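Local coordinates for protein replicative DNA helicase DnaB, 1st part (Mycobacterium tuberculosis, PDB 2R5U) that probably unwinds duplex DNA ahead of the replisome as a hexameric, ATP-driven 5'-3' helicase, of which this piece is the ring-forming N-terminal domain, at residues D46-A49 against D50-R54; E53-P57 against G58-R62; V85-A88 against A89-R93; P104-H107 against T108-S111. All blocks are in the same frame, centred on the assembly; numbering follows the deposited sequence.

Contact 1: D46-A49 against D50-R54; sequences DAIA and DVLER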
loop_
_atom_site.group_PDB
_atom_site.type_symbol
_atom_site.label_atom_id
_atom_site.label_comp_id
_atom_site.label_asym_id
_atom_site.label_seq_id
_atom_site.Cartn_x
_atom_site.Cartn_y
_atom_site.Cartn_z
ATOM N N ASP B 46 -36.454 10.622 -26.257
ATOM C CA ASP B 46 -36.846 12.002 -25.908
ATOM C C ASP B 46 -36.816 12.240 -24.395
ATOM O O ASP B 46 -36.479 13.336 -23.949
ATOM C CB ASP B 46 -38.238 12.349 -26.462
ATOM C CG ASP B 46 -38.299 12.294 -27.991
ATOM O OD1 ASP B 46 -37.230 12.354 -28.642
ATOM O OD2 ASP B 46 -39.420 12.192 -28.550
ATOM N N ALA B 47 -37.171 11.215 -23.618
ATOM C CA ALA B 47 -37.133 11.316 -22.156
ATOM C C ALA B 47 -35.689 11.392 -21.635
ATOM O O ALA B 47 -35.413 12.154 -20.716
ATOM C CB ALA B 47 -37.865 10.160 -21.513
ATOM N N ILE B 48 -34.778 10.614 -22.212
ATOM C CA ILE B 48 -33.363 10.709 -21.822
ATOM C C ILE B 48 -32.882 12.163 -21.993
ATOM O O ILE B 48 -32.286 12.728 -21.083
ATOM C CB ILE B 48 -32.449 9.767 -22.639
ATOM C CG1 ILE B 48 -32.887 8.291 -22.490
ATOM C CG2 ILE B 48 -30.985 9.949 -22.200
ATOM C CD1 ILE B 48 -32.153 7.348 -23.436
ATOM N N ALA B 49 -33.164 12.764 -23.157
ATOM C CA ALA B 49 -32.721 14.145 -23.443
ATOM C C ALA B 49 -33.263 15.121 -22.426
ATOM O O ALA B 49 -32.535 15.975 -21.931
ATOM C CB ALA B 49 -33.136 14.572 -24.868
ATOM N N ASP B 50 -34.544 14.981 -22.097
ATOM C CA ASP B 50 -35.171 15.811 -21.058
ATOM C C ASP B 50 -34.498 15.701 -19.679
ATOM O O ASP B 50 -34.259 16.714 -19.000
ATOM C CB ASP B 50 -36.620 15.405 -20.910
ATOM C CG ASP B 50 -37.543 16.415 -21.467
ATOM O OD1 ASP B 50 -38.139 17.148 -20.637
ATOM O OD2 ASP B 50 -37.654 16.500 -22.716
ATOM N N VAL B 51 -34.210 14.467 -19.288
ATOM C CA VAL B 51 -33.608 14.139 -18.004
ATOM C C VAL B 51 -32.188 14.719 -17.892
ATOM O O VAL B 51 -31.805 15.283 -16.847
ATOM C CB VAL B 51 -33.652 12.589 -17.789
ATOM C CG1 VAL B 51 -32.775 12.157 -16.648
ATOM C CG2 VAL B 51 -35.111 12.144 -17.548
ATOM N N LEU B 52 -31.430 14.582 -18.978
ATOM C CA LEU B 52 -30.071 15.100 -19.067
ATOM C C LEU B 52 -29.951 16.608 -18.857
ATOM O O LEU B 52 -28.942 17.074 -18.345
ATOM C CB LEU B 52 -29.424 14.701 -20.392
ATOM C CG LEU B 52 -28.659 13.389 -20.337
ATOM C CD1 LEU B 52 -28.062 13.089 -21.699
ATOM C CD2 LEU B 52 -27.542 13.553 -19.327
ATOM N N GLU B 53 -30.977 17.359 -19.254
ATOM C CA GLU B 53 -31.058 18.798 -18.970
ATOM C C GLU B 53 -30.960 19.110 -17.482
ATOM O O GLU B 53 -30.492 20.187 -17.091
ATOM C CB GLU B 53 -32.393 19.356 -19.441
ATOM C CG GLU B 53 -32.801 18.881 -20.804
ATOM C CD GLU B 53 -32.546 19.896 -21.853
ATOM O OE1 GLU B 53 -33.543 20.318 -22.492
ATOM O OE2 GLU B 53 -31.369 20.291 -22.029
ATOM N N ARG B 54 -31.414 18.179 -16.659
ATOM C CA ARG B 54 -31.594 18.457 -15.243
ATOM C C ARG B 54 -30.613 17.743 -14.323
ATOM O O ARG B 54 -30.244 18.281 -13.284
ATOM C CB ARG B 54 -33.015 18.110 -14.828
ATOM C CG ARG B 54 -34.063 19.063 -15.319
ATOM C CD ARG B 54 -35.318 18.287 -15.550
ATOM N NE ARG B 54 -36.448 19.079 -16.038
ATOM C CZ ARG B 54 -36.828 19.142 -17.315
ATOM N NH1 ARG B 54 -36.148 18.502 -18.260
ATOM N NH2 ARG B 54 -37.892 19.859 -17.653
#
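Helix 45-52 of the all-helical DnaB N-terminal domain turns its apolar residues to neighbouring helices, while D50 and R54 pair along the chain. The carbonyls of D46, A47 and I48 accept the i to i+4 bonds of D50, V51 and L52 in turn. L52 N meets I48 O at 2.9 Å, nearly in line with its C=O bond. The next, E53 N to A49 O, is already weak. I48 CG2 lies 4.3 Å from L52 CD1, and both side chains pack on helix 63-77, I48 on I72 and L52 on L73 and Y76. V51 turns CG1 anti to its own N (chi1 167°), which leaves CG2 beside that N and 3.2 Å from A47 O, while the side chain as a whole packs on V37 and M41 of helix 31-43. Further along, the chain of R54 folds back on D50. Its NH1 donates to D50 O at 2.7 Å, the oxygen lying at the edge of the guanidinium group and in its plane, though NH1 stands well above the carbonyl plane. The same R54 NH1 makes a longer, weak salt bridge to D50 OD1, 3.4 Å away.

Contact 2: E53-P57 against G58-R62; sequences ERLRP and GDFYR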
loop_
_atom_site.group_PDB
_atom_site.type_symbol
_atom_site.label_atom_id
_atom_site.label_comp_id
_atom_site.label_asym_id
_atom_site.label_seq_id
_atom_site.Cartn_x
_atom_site.Cartn_y
_atom_site.Cartn_z
ATOM N N GLU B 53 -30.977 17.359 -19.254
ATOM C CA GLU B 53 -31.058 18.798 -18.970
ATOM C C GLU B 53 -30.960 19.110 -17.482
ATOM O O GLU B 53 -30.492 20.187 -17.091
ATOM C CB GLU B 53 -32.393 19.356 -19.441
ATOM C CG GLU B 53 -32.801 18.881 -20.804
ATOM C CD GLU B 53 -32.546 19.896 -21.853
ATOM O OE1 GLU B 53 -33.543 20.318 -22.492
ATOM O OE2 GLU B 53 -31.369 20.291 -22.029
ATOM N N ARG B 54 -31.414 18.179 -16.659
ATOM C CA ARG B 54 -31.594 18.457 -15.243
ATOM C C ARG B 54 -30.613 17.743 -14.323
ATOM O O ARG B 54 -30.244 18.281 -13.284
ATOM C CB ARG B 54 -33.015 18.110 -14.828
ATOM C CG ARG B 54 -34.063 19.063 -15.319
ATOM C CD ARG B 54 -35.318 18.287 -15.550
ATOM N NE ARG B 54 -36.448 19.079 -16.038
ATOM C CZ ARG B 54 -36.828 19.142 -17.315
ATOM N NH1 ARG B 54 -36.148 18.502 -18.260
ATOM N NH2 ARG B 54 -37.892 19.859 -17.653
ATOM N N LEU B 55 -30.209 16.534 -14.692
ATOM C CA LEU B 55 -29.398 15.703 -13.821
ATOM C C LEU B 55 -27.919 15.695 -14.173
ATOM O O LEU B 55 -27.532 15.859 -15.332
ATOM C CB LEU B 55 -29.929 14.258 -13.776
ATOM C CG LEU B 55 -31.351 14.077 -13.241
ATOM C CD1 LEU B 55 -31.664 12.626 -13.024
ATOM C CD2 LEU B 55 -31.557 14.872 -11.957
ATOM N N ARG B 56 -27.106 15.481 -13.141
ATOM C CA ARG B 56 -25.656 15.359 -13.255
ATOM C C ARG B 56 -25.277 13.993 -12.679
ATOM O O ARG B 56 -26.065 13.436 -11.911
ATOM C CB ARG B 56 -24.975 16.471 -12.443
ATOM C CG ARG B 56 -25.640 17.866 -12.493
ATOM C CD ARG B 56 -25.210 18.708 -13.709
ATOM N NE ARG B 56 -25.770 18.234 -14.976
ATOM C CZ ARG B 56 -26.742 18.838 -15.669
ATOM N NH1 ARG B 56 -27.284 19.980 -15.260
ATOM N NH2 ARG B 56 -27.167 18.288 -16.797
ATOM N N PRO B 57 -24.098 13.433 -13.054
ATOM C CA PRO B 57 -23.585 12.239 -12.349
ATOM C C PRO B 57 -23.608 12.386 -10.827
ATOM O O PRO B 57 -23.278 13.447 -10.298
ATOM C CB PRO B 57 -22.131 12.104 -12.844
ATOM C CG PRO B 57 -21.858 13.335 -13.700
ATOM C CD PRO B 57 -23.203 13.837 -14.152
ATOM N N GLY B 58 -24.038 11.334 -10.134
ATOM C CA GLY B 58 -24.074 11.345 -8.672
ATOM C C GLY B 58 -25.390 11.773 -8.060
ATOM O O GLY B 58 -25.560 11.663 -6.846
ATOM N N ASP B 59 -26.338 12.226 -8.885
ATOM C CA ASP B 59 -27.626 12.749 -8.391
ATOM C C ASP B 59 -28.583 11.702 -7.776
ATOM O O ASP B 59 -29.485 12.035 -6.993
ATOM C CB ASP B 59 -28.327 13.564 -9.481
ATOM C CG ASP B 59 -27.780 15.003 -9.606
ATOM O OD1 ASP B 59 -26.973 15.450 -8.754
ATOM O OD2 ASP B 59 -28.171 15.692 -10.567
ATOM N N PHE B 60 -28.375 10.439 -8.106
ATOM C CA PHE B 60 -29.236 9.387 -7.571
ATOM C C PHE B 60 -28.738 8.991 -6.186
ATOM O O PHE B 60 -27.553 8.762 -6.014
ATOM C CB PHE B 60 -29.247 8.185 -8.512
ATOM C CG PHE B 60 -30.054 8.425 -9.754
ATOM C CD1 PHE B 60 -29.487 9.071 -10.844
ATOM C CD2 PHE B 60 -31.405 8.075 -9.799
ATOM C CE1 PHE B 60 -30.246 9.325 -11.999
ATOM C CE2 PHE B 60 -32.171 8.326 -10.942
ATOM C CZ PHE B 60 -31.573 8.945 -12.047
ATOM N N TYR B 61 -29.640 8.949 -5.211
ATOM C CA TYR B 61 -29.285 8.489 -3.869
ATOM C C TYR B 61 -28.950 7.003 -3.862
ATOM O O TYR B 61 -27.938 6.588 -3.294
ATOM C CB TYR B 61 -30.398 8.770 -2.848
ATOM C CG TYR B 61 -30.020 8.274 -1.459
ATOM C CD1 TYR B 61 -30.708 7.223 -0.862
ATOM C CD2 TYR B 61 -28.924 8.826 -0.770
ATOM C CE1 TYR B 61 -30.341 6.752 0.412
ATOM C CE2 TYR B 61 -28.540 8.361 0.493
ATOM C CZ TYR B 61 -29.255 7.327 1.078
ATOM O OH TYR B 61 -28.887 6.866 2.327
ATOM N N ARG B 62 -29.807 6.195 -4.479
ATOM C CA ARG B 62 -29.596 4.743 -4.480
ATOM C C ARG B 62 -28.535 4.336 -5.510
ATOM O O ARG B 62 -28.682 4.661 -6.688
ATOM C CB ARG B 62 -30.915 4.032 -4.773
ATOM C CG ARG B 62 -31.021 2.679 -4.110
ATOM C CD ARG B 62 -32.185 1.914 -4.652
ATOM N NE ARG B 62 -31.804 0.644 -5.271
ATOM C CZ ARG B 62 -31.785 -0.528 -4.634
ATOM N NH1 ARG B 62 -31.452 -1.636 -5.290
ATOM N NH2 ARG B 62 -32.107 -0.597 -3.342
#
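The carboxylate of D59 reaches back over a type II beta turn, R56 to D59, and takes up the backbone NH of R56, so that backbone and side chain close the same loop. D59 CB starts 3.3 Å from R56 O, the carbonyl that also receives the turn's own bond from D59 N. CG lies equally near that oxygen. At the tip, D59 OD2 accepts from R56 N at 2.8 Å with an N-H...O angle of 166°, the nitrogen coming from above the carboxylate plane. D59 OD2 also touches L55 CD2, 3.8 Å away, while OD1 has a long, weak ion pair with R134 of helix 119-147. G58, with phi 93° and psi -7°, takes the third position of the turn, where the positive phi of a type II turn suits glycine. Beside the turn, L55 CD1 meets F60 CE1 at 3.7 Å, the two side chains crossing at about a right angle. F60 in turn packs on V37 and L38 of helix 31-43, and its ring meets that of Y69. One straight bond from a main-chain NH to the carboxylate of the buried D59 helps hold that side chain over the turn and would probably help stabilise its negative charge, with at most a weak contribution from R134.

Contact 3: V85-A88 against A89-R93; sequences VTVA and AELDR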
loop_
_atom_site.group_PDB
_atom_site.type_symbol
_atom_site.label_atom_id
_atom_site.label_comp_id
_atom_site.label_asym_id
_atom_site.label_seq_id
_atom_site.Cartn_x
_atom_site.Cartn_y
_atom_site.Cartn_z
ATOM N N VAL B 85 -33.320 -4.512 -23.020
ATOM C CA VAL B 85 -32.306 -5.444 -23.539
ATOM C C VAL B 85 -30.914 -4.822 -23.638
ATOM O O VAL B 85 -29.950 -5.401 -23.123
ATOM C CB VAL B 85 -32.765 -6.050 -24.915
ATOM C CG1 VAL B 85 -31.670 -6.956 -25.531
ATOM C CG2 VAL B 85 -34.080 -6.843 -24.710
ATOM N N THR B 86 -30.802 -3.654 -24.270
ATOM C CA THR B 86 -29.481 -3.051 -24.485
ATOM C C THR B 86 -28.857 -2.527 -23.168
ATOM O O THR B 86 -27.628 -2.546 -22.999
ATOM C CB THR B 86 -29.496 -1.928 -25.528
ATOM O OG1 THR B 86 -30.387 -0.877 -25.096
ATOM C CG2 THR B 86 -29.916 -2.465 -26.914
ATOM N N VAL B 87 -29.712 -2.115 -22.235
ATOM C CA VAL B 87 -29.276 -1.621 -20.924
ATOM C C VAL B 87 -28.835 -2.763 -19.985
ATOM O O VAL B 87 -27.816 -2.635 -19.308
ATOM C CB VAL B 87 -30.341 -0.703 -20.253
ATOM C CG1 VAL B 87 -29.937 -0.360 -18.777
ATOM C CG2 VAL B 87 -30.522 0.579 -21.039
ATOM N N ALA B 88 -29.594 -3.861 -19.934
ATOM C CA ALA B 88 -29.195 -5.054 -19.180
ATOM C C ALA B 88 -27.834 -5.597 -19.634
ATOM O O ALA B 88 -27.033 -6.081 -18.811
ATOM C CB ALA B 88 -30.271 -6.167 -19.265
ATOM N N ALA B 89 -27.577 -5.509 -20.938
ATOM C CA ALA B 89 -26.305 -5.948 -21.494
ATOM C C ALA B 89 -25.168 -4.978 -21.157
ATOM O O ALA B 89 -24.049 -5.415 -20.895
ATOM C CB ALA B 89 -26.421 -6.153 -23.014
ATOM N N GLU B 90 -25.439 -3.672 -21.197
ATOM C CA GLU B 90 -24.461 -2.673 -20.773
ATOM C C GLU B 90 -24.124 -2.846 -19.281
ATOM O O GLU B 90 -22.947 -2.844 -18.915
ATOM C CB GLU B 90 -24.936 -1.243 -21.099
ATOM C CG GLU B 90 -24.059 -0.120 -20.519
ATOM C CD GLU B 90 -22.662 -0.055 -21.122
ATOM O OE1 GLU B 90 -22.538 -0.278 -22.342
ATOM O OE2 GLU B 90 -21.687 0.227 -20.374
ATOM N N LEU B 91 -25.140 -3.049 -18.442
ATOM C CA LEU B 91 -24.925 -3.376 -17.014
ATOM C C LEU B 91 -24.141 -4.671 -16.788
ATOM O O LEU B 91 -23.231 -4.710 -15.959
ATOM C CB LEU B 91 -26.257 -3.412 -16.242
ATOM C CG LEU B 91 -26.974 -2.064 -16.045
ATOM C CD1 LEU B 91 -28.421 -2.328 -15.671
ATOM C CD2 LEU B 91 -26.304 -1.171 -15.021
ATOM N N ASP B 92 -24.497 -5.727 -17.523
ATOM C CA ASP B 92 -23.769 -7.001 -17.488
ATOM C C ASP B 92 -22.287 -6.860 -17.894
ATOM O O ASP B 92 -21.421 -7.459 -17.269
ATOM C CB ASP B 92 -24.482 -8.042 -18.362
ATOM C CG ASP B 92 -23.906 -9.433 -18.214
ATOM O OD1 ASP B 92 -23.988 -10.013 -17.103
ATOM O OD2 ASP B 92 -23.378 -9.953 -19.223
ATOM N N ARG B 93 -21.995 -6.063 -18.920
ATOM C CA ARG B 93 -20.601 -5.774 -19.281
ATOM C C ARG B 93 -19.845 -5.129 -18.118
ATOM O O ARG B 93 -18.658 -5.363 -17.942
ATOM C CB ARG B 93 -20.510 -4.872 -20.518
ATOM C CG ARG B 93 -20.650 -5.627 -21.823
ATOM C CD ARG B 93 -20.354 -4.739 -23.032
ATOM N NE ARG B 93 -21.376 -3.720 -23.228
ATOM C CZ ARG B 93 -22.367 -3.791 -24.117
ATOM N NH1 ARG B 93 -22.479 -4.832 -24.940
ATOM N NH2 ARG B 93 -23.245 -2.797 -24.188
HETATM O O HOH W 1 -25.828 -2.972 -24.989
#
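From V85 to R93 the backbone is regular alpha-helix, and four consecutive i to i+4 bonds join the two halves: A89 N to V85 O, E90 N to T86 O, L91 N to V87 O and D92 N to A88 O. L91 N to V87 O is the shortest and straightest of the four, 2.8 Å at 172°. On one side of the helix, V87 and L91 run side by side in the same direction, and the methyls V87 CG1 and L91 CD1 meet at 4.0 Å. V87 has CG1 anti to its own N (chi1 172°), the rotation that brings this branch to L91 CD1. This side of helix 84-93 is packed inside the helical bundle of the DnaB N-terminal domain: V87 rests on L75 of helix 63-77, and L91 on L97 and I100. Another side carries charge. R93 NH2 donates to E90 OE1 at 3.2 Å, a salt bridge in which the oxygen lies at the guanidinium edge while the donor stands above the carboxylate plane. The same R93 NH2 donates to a water whose O is 2.7 Å away, and that water donates to T86 O, so the T86 carbonyl serves both this water and the NH of E90. A89 O lies over the centre of the R93 guanidinium, 3.9 Å above its plane. E90 is shared further, for OE1 also pairs with R78 and OE2 with R94. The second subunit reaches this helix too: K129 of that subunit forms a salt bridge with D92 OD2, and Y122 of the same subunit packs on T86.

Contact 4: P104-H107 against T108-S111; sequences PYLH and TLIS
Helix 102-111 continues unbroken across P104 to S111, where T108, L109, I110 and S111 give their backbone N-H groups to the carbonyls of P104, Y105, L106 and H107 in turn. Two of these carbonyls are gripped twice, because a hydroxyl four residues on folds back to the same oxygen. T108 OG1 donates to P104 O at 3.1 Å while T108 N reaches it from the opposite face of the carbonyl plane at 2.9 Å. S111 repeats this at H107 O, its OG donating at 2.9 Å and its N arriving from the other face. Each hydroxyl oxygen lies beside its own backbone N (chi1 -62° in T108, -55° in S111), the rotation that aims it back along the helix. An apolar contact adds to these. L109 CG sits over one face of the Y105 ring, 4.2 Å from its centroid and 18° off the ring normal, a CH-pi contact shifted toward the rim. The L109 methyls spread along the ring, CD1 toward Y105 CE1 and CD2 toward Y105 OH, 3.7 Å away. L109 then packs on Q35 and L38 of helix 31-43, while Y105 OH makes a weak hydrogen bond to H65. The hydroxyls of the exposed T108 and S111 are thus bonded within the helix, to carbonyls already used by a backbone N-H, giving each oxygen two donors from opposite faces.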
loop_
_atom_site.group_PDB
_atom_site.type_symbol
_atom_site.label_atom_id
_atom_site.label_comp_id
_atom_site.label_asym_id
_atom_site.label_seq_id
_atom_site.Cartn_x
_atom_site.Cartn_y
_atom_site.Cartn_z
ATOM N N PRO B 104 -35.301 -8.326 -14.708
ATOM C CA PRO B 104 -36.608 -8.170 -14.048
ATOM C C PRO B 104 -36.705 -6.832 -13.302
ATOM O O PRO B 104 -37.769 -6.224 -13.273
ATOM C CB PRO B 104 -36.637 -9.329 -13.042
ATOM C CG PRO B 104 -35.722 -10.348 -13.618
ATOM C CD PRO B 104 -34.622 -9.560 -14.254
ATOM N N TYR B 105 -35.596 -6.370 -12.732
ATOM C CA TYR B 105 -35.596 -5.059 -12.082
ATOM C C TYR B 105 -35.868 -3.917 -13.070
ATOM O O TYR B 105 -36.630 -2.998 -12.766
ATOM C CB TYR B 105 -34.288 -4.827 -11.340
ATOM C CG TYR B 105 -34.266 -3.502 -10.656
ATOM C CD1 TYR B 105 -33.298 -2.552 -10.973
ATOM C CD2 TYR B 105 -35.237 -3.179 -9.712
ATOM C CE1 TYR B 105 -33.282 -1.320 -10.342
ATOM C CE2 TYR B 105 -35.237 -1.944 -9.085
ATOM C CZ TYR B 105 -34.249 -1.030 -9.406
ATOM O OH TYR B 105 -34.246 0.190 -8.798
ATOM N N LEU B 106 -35.241 -3.978 -14.246
ATOM C CA LEU B 106 -35.511 -3.006 -15.309
ATOM C C LEU B 106 -36.971 -3.011 -15.745
ATOM O O LEU B 106 -37.545 -1.952 -15.997
ATOM C CB LEU B 106 -34.586 -3.221 -16.516
ATOM C CG LEU B 106 -33.078 -3.232 -16.258
ATOM C CD1 LEU B 106 -32.380 -3.422 -17.601
ATOM C CD2 LEU B 106 -32.637 -1.933 -15.577
ATOM N N HIS B 107 -37.572 -4.197 -15.812
ATOM C CA HIS B 107 -38.992 -4.321 -16.147
ATOM C C HIS B 107 -39.897 -3.734 -15.058
ATOM O O HIS B 107 -40.895 -3.106 -15.375
ATOM C CB HIS B 107 -39.361 -5.774 -16.461
ATOM C CG HIS B 107 -38.808 -6.253 -17.766
ATOM N ND1 HIS B 107 -39.204 -5.723 -18.976
ATOM C CD2 HIS B 107 -37.860 -7.175 -18.051
ATOM C CE1 HIS B 107 -38.544 -6.319 -19.953
ATOM N NE2 HIS B 107 -37.720 -7.204 -19.417
ATOM N N THR B 108 -39.516 -3.922 -13.793
ATOM C CA THR B 108 -40.197 -3.270 -12.664
ATOM C C THR B 108 -40.153 -1.728 -12.780
ATOM O O THR B 108 -41.180 -1.062 -12.650
ATOM C CB THR B 108 -39.608 -3.729 -11.314
ATOM O OG1 THR B 108 -39.804 -5.139 -11.147
ATOM C CG2 THR B 108 -40.268 -3.009 -10.169
ATOM N N LEU B 109 -38.976 -1.173 -13.068
ATOM C CA LEU B 109 -38.829 0.273 -13.295
ATOM C C LEU B 109 -39.720 0.808 -14.397
ATOM O O LEU B 109 -40.338 1.856 -14.244
ATOM C CB LEU B 109 -37.379 0.629 -13.622
ATOM C CG LEU B 109 -36.373 0.473 -12.496
ATOM C CD1 LEU B 109 -34.980 0.834 -12.991
ATOM C CD2 LEU B 109 -36.778 1.342 -11.304
ATOM N N ILE B 110 -39.784 0.087 -15.512
ATOM C CA ILE B 110 -40.654 0.465 -16.620
ATOM C C ILE B 110 -42.132 0.494 -16.177
ATOM O O ILE B 110 -42.868 1.418 -16.523
ATOM C CB ILE B 110 -40.424 -0.467 -17.845
ATOM C CG1 ILE B 110 -39.103 -0.088 -18.536
ATOM C CG2 ILE B 110 -41.580 -0.396 -18.818
ATOM C CD1 ILE B 110 -38.586 -1.142 -19.489
ATOM N N SER B 111 -42.523 -0.504 -15.384
ATOM C CA SER B 111 -43.875 -0.626 -14.815
ATOM C C SER B 111 -44.275 0.484 -13.842
ATOM O O SER B 111 -45.461 0.640 -13.561
ATOM C CB SER B 111 -44.037 -1.971 -14.106
ATOM O OG SER B 111 -43.733 -3.055 -14.965
#

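The four contacts are local steps in the helical framework of one domain. Contacts 1 and 2 share E53 and R54 and follow one another along the chain; their centres are 11 Å apart. Contacts 3 and 4, centres 14 Å apart, meet directly through L106: L106 CD1 is 3.7 Å from A88 N and L106 CD2 is 4.2 Å from L91 CD1. The two pairs are separate, though contacts 2 and 4 come within about 4 Å at their nearest atoms without touching. Helix 31-43 packs against contacts 1, 2 and 4. Only contact 3 is reached by another subunit of the hexamer.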